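Local structure of ribokinase (Staphylococcus aureus, 3RY7) at residues Thr188-Ile196 and Lys205-Ser213. The protein phosphorylates D-ribose at O-5 in an ATP- and magnesium-dependent reaction, giving D-ribose 5-phosphate. Sequence-based numbering, arbitrary orientation.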
loop_
_atom_site.group_PDB
_atom_site.type_symbol
_atom_site.label_atom_id
_atom_site.label_comp_id
_atom_site.label_asym_id
_atom_site.label_seq_id
_atom_site.Cartn_x
_atom_site.Cartn_y
_atom_site.Cartn_z
ATOM N N THR A 188 -17.609 22.401 0.352
ATOM C CA THR A 188 -17.410 23.316 1.459
ATOM C C THR A 188 -16.787 24.618 0.964
ATOM O O THR A 188 -17.180 25.707 1.386
ATOM C CB THR A 188 -16.528 22.678 2.545
ATOM O OG1 THR A 188 -16.950 21.321 2.758
ATOM C CG2 THR A 188 -16.640 23.457 3.836
ATOM N N GLU A 189 -15.829 24.491 0.049
ATOM C CA GLU A 189 -15.141 25.645 -0.534
ATOM C C GLU A 189 -16.069 26.471 -1.431
ATOM O O GLU A 189 -16.018 27.700 -1.418
ATOM C CB GLU A 189 -13.892 25.184 -1.300
ATOM C CG GLU A 189 -12.751 24.732 -0.370
ATOM C CD GLU A 189 -11.988 23.502 -0.866
ATOM O OE1 GLU A 189 -12.085 23.136 -2.063
ATOM O OE2 GLU A 189 -11.270 22.904 -0.033
ATOM N N ALA A 190 -16.920 25.791 -2.195
ATOM C CA ALA A 190 -17.911 26.462 -3.025
ATOM C C ALA A 190 -18.792 27.392 -2.191
ATOM O O ALA A 190 -18.958 28.571 -2.524
ATOM C CB ALA A 190 -18.754 25.448 -3.756
ATOM N N GLU A 191 -19.344 26.861 -1.132
ATOM C CA GLU A 191 -20.287 27.612 -0.263
ATOM C C GLU A 191 -19.663 28.784 0.464
ATOM O O GLU A 191 -20.322 29.740 0.731
ATOM C CB GLU A 191 -20.909 26.703 0.795
ATOM C CG GLU A 191 -21.414 25.396 0.247
ATOM C CD GLU A 191 -21.824 24.419 1.337
ATOM O OE1 GLU A 191 -22.069 24.873 2.497
ATOM O OE2 GLU A 191 -21.899 23.203 1.015
ATOM N N LEU A 192 -18.394 28.710 0.792
ATOM C CA LEU A 192 -17.707 29.825 1.431
ATOM C C LEU A 192 -17.512 30.961 0.429
ATOM O O LEU A 192 -17.527 32.143 0.790
ATOM C CB LEU A 192 -16.358 29.383 2.007
ATOM C CG LEU A 192 -15.476 30.539 2.487
ATOM C CD1 LEU A 192 -16.152 31.324 3.619
ATOM C CD2 LEU A 192 -14.103 30.042 2.915
ATOM N N LEU A 193 -17.322 30.599 -0.835
ATOM C CA LEU A 193 -17.087 31.598 -1.866
ATOM C C LEU A 193 -18.402 32.184 -2.408
ATOM O O LEU A 193 -18.507 33.395 -2.616
ATOM C CB LEU A 193 -16.243 31.005 -2.999
ATOM C CG LEU A 193 -14.814 30.549 -2.659
ATOM C CD1 LEU A 193 -14.091 30.053 -3.903
ATOM C CD2 LEU A 193 -14.024 31.670 -2.001
ATOM N N SER A 194 -19.398 31.326 -2.627
ATOM C CA SER A 194 -20.666 31.750 -3.218
ATOM C C SER A 194 -21.676 32.220 -2.175
ATOM O O SER A 194 -22.551 33.032 -2.474
ATOM C CB SER A 194 -21.293 30.601 -3.994
ATOM O OG SER A 194 -21.819 29.654 -3.091
ATOM N N GLY A 195 -21.559 31.696 -0.957
ATOM C CA GLY A 195 -22.531 31.970 0.089
ATOM C C GLY A 195 -23.680 30.987 -0.016
ATOM O O GLY A 195 -24.598 31.007 0.809
ATOM N N ILE A 196 -23.616 30.119 -1.027
ATOM C CA ILE A 196 -24.687 29.164 -1.331
ATOM C C ILE A 196 -24.299 27.718 -1.052
ATOM O O ILE A 196 -23.398 27.184 -1.705
ATOM C CB ILE A 196 -25.080 29.204 -2.815
ATOM C CG1 ILE A 196 -25.486 30.614 -3.241
ATOM C CG2 ILE A 196 -26.203 28.216 -3.079
ATOM C CD1 ILE A 196 -25.596 30.764 -4.738
ATOM N N LYS A 205 -26.198 24.478 -9.724
ATOM C CA LYS A 205 -26.453 25.454 -10.746
ATOM C C LYS A 205 -26.291 26.843 -10.173
ATOM O O LYS A 205 -25.704 27.678 -10.780
ATOM C CB LYS A 205 -27.874 25.328 -11.234
ATOM C CG LYS A 205 -28.100 24.358 -12.316
ATOM C CD LYS A 205 -29.610 24.293 -12.664
ATOM C CE LYS A 205 -30.024 22.986 -13.349
ATOM N NZ LYS A 205 -31.488 22.739 -13.278
ATOM N N ASP A 206 -26.844 27.078 -9.005
ATOM C CA ASP A 206 -26.765 28.402 -8.383
ATOM C C ASP A 206 -25.317 28.808 -8.079
ATOM O O ASP A 206 -24.933 29.964 -8.256
ATOM C CB ASP A 206 -27.603 28.448 -7.102
ATOM C CG ASP A 206 -29.096 28.268 -7.364
ATOM O OD1 ASP A 206 -29.557 28.603 -8.483
ATOM O OD2 ASP A 206 -29.804 27.792 -6.446
ATOM N N ASN A 207 -24.529 27.850 -7.597
ATOM C CA ASN A 207 -23.093 28.047 -7.371
ATOM C C ASN A 207 -22.352 28.375 -8.662
ATOM O O ASN A 207 -21.721 29.429 -8.773
ATOM C CB ASN A 207 -22.478 26.809 -6.684
ATOM C CG ASN A 207 -22.483 26.930 -5.179
ATOM O OD1 ASN A 207 -23.432 26.522 -4.504
ATOM N ND2 ASN A 207 -21.436 27.530 -4.646
ATOM N N ALA A 208 -22.464 27.489 -9.646
ATOM C CA ALA A 208 -21.892 27.750 -10.959
ATOM C C ALA A 208 -22.218 29.168 -11.441
ATOM O O ALA A 208 -21.343 29.893 -11.906
ATOM C CB ALA A 208 -22.372 26.725 -11.958
ATOM N N ASN A 209 -23.483 29.561 -11.319
ATOM C CA ASN A 209 -23.930 30.849 -11.837
ATOM C C ASN A 209 -23.254 32.006 -11.133
ATOM O O ASN A 209 -22.953 33.040 -11.745
ATOM C CB ASN A 209 -25.454 30.978 -11.758
ATOM C CG ASN A 209 -26.149 30.315 -12.937
ATOM O OD1 ASN A 209 -25.609 30.276 -14.044
ATOM N ND2 ASN A 209 -27.351 29.794 -12.706
ATOM N N TYR A 210 -23.014 31.831 -9.840
ATOM C CA TYR A 210 -22.236 32.805 -9.106
ATOM C C TYR A 210 -20.851 32.937 -9.728
ATOM O O TYR A 210 -20.425 34.046 -10.060
ATOM C CB TYR A 210 -22.100 32.444 -7.632
ATOM C CG TYR A 210 -21.060 33.318 -6.988
ATOM C CD1 TYR A 210 -19.777 32.840 -6.747
ATOM C CD2 TYR A 210 -21.335 34.651 -6.687
ATOM C CE1 TYR A 210 -18.812 33.645 -6.182
ATOM C CE2 TYR A 210 -20.371 35.474 -6.127
ATOM C CZ TYR A 210 -19.109 34.964 -5.873
ATOM O OH TYR A 210 -18.136 35.764 -5.317
ATOM N N PHE A 211 -20.150 31.812 -9.898
ATOM C CA PHE A 211 -18.783 31.869 -10.438
ATOM C C PHE A 211 -18.721 32.419 -11.860
ATOM O O PHE A 211 -17.863 33.244 -12.172
ATOM C CB PHE A 211 -18.031 30.527 -10.303
ATOM C CG PHE A 211 -17.808 30.123 -8.873
ATOM C CD1 PHE A 211 -17.058 30.924 -8.030
ATOM C CD2 PHE A 211 -18.391 28.986 -8.358
ATOM C CE1 PHE A 211 -16.870 30.587 -6.712
ATOM C CE2 PHE A 211 -18.209 28.643 -7.038
ATOM C CZ PHE A 211 -17.441 29.448 -6.211
ATOM N N LEU A 212 -19.628 31.965 -12.716
ATOM C CA LEU A 212 -19.698 32.484 -14.070
ATOM C C LEU A 212 -19.913 33.993 -14.049
ATOM O O LEU A 212 -19.306 34.720 -14.835
ATOM C CB LEU A 212 -20.803 31.793 -14.862
ATOM C CG LEU A 212 -20.563 30.308 -15.156
ATOM C CD1 LEU A 212 -21.889 29.603 -15.462
ATOM C CD2 LEU A 212 -19.562 30.128 -16.289
ATOM N N SER A 213 -20.753 34.470 -13.139
ATOM C CA SER A 213 -21.100 35.890 -13.147
ATOM C C SER A 213 -19.896 36.763 -12.792
ATOM O O SER A 213 -19.845 37.941 -13.152
ATOM C CB SER A 213 -22.279 36.199 -12.215
ATOM O OG SER A 213 -21.861 36.358 -10.867
HETATM O O HOH W 1 -16.148 34.893 -3.848
#
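Tyr-210 and Phe-211 of segment 205-213 receive the C-terminal turn of the helical segment 188-194. The parent helices, 187-194 and 201-213, follow one another in the chain and pack beside the central sheet of the alpha/beta pfkB (ribokinase) fold. The axes of these two segments approach to 10.1 Å and cross at 55°. The two rings are used differently. Tyr-210 lays one face over the backbone of Ser-194, whose CA sits 4.1 Å from the ring centroid and 21° off its normal, a CH-pi contact; CG anti to the backbone N (chi1 168°) swings the ring out to that position. Phe-211 instead offers its edge: CZ meets Leu-193 CB near the ring plane at 3.8 Å, the two side chains crossing at about a right angle, and both also touch Ile-183 of strand 182-183. At the other end of the contact Ile-196 lies across Asp-206, with CD1 3.9 Å from CB of the aspartate, and runs antiparallel to the side chain of Asn-207. Ser-194 shapes the exit from its helix. Lying between the backbone N and the carbonyl carbon, Ser-194 OG reaches back to donate to Ala-190 O (3.1 Å) from above the carbonyl plane and accepts from Ile-196 N, closing an ST turn round Gly-195, which has positive phi. One water joins the helices on the tyrosine side, donating to Leu-193 O (3.1 Å) and lying 2.6 Å from Tyr-210 OH.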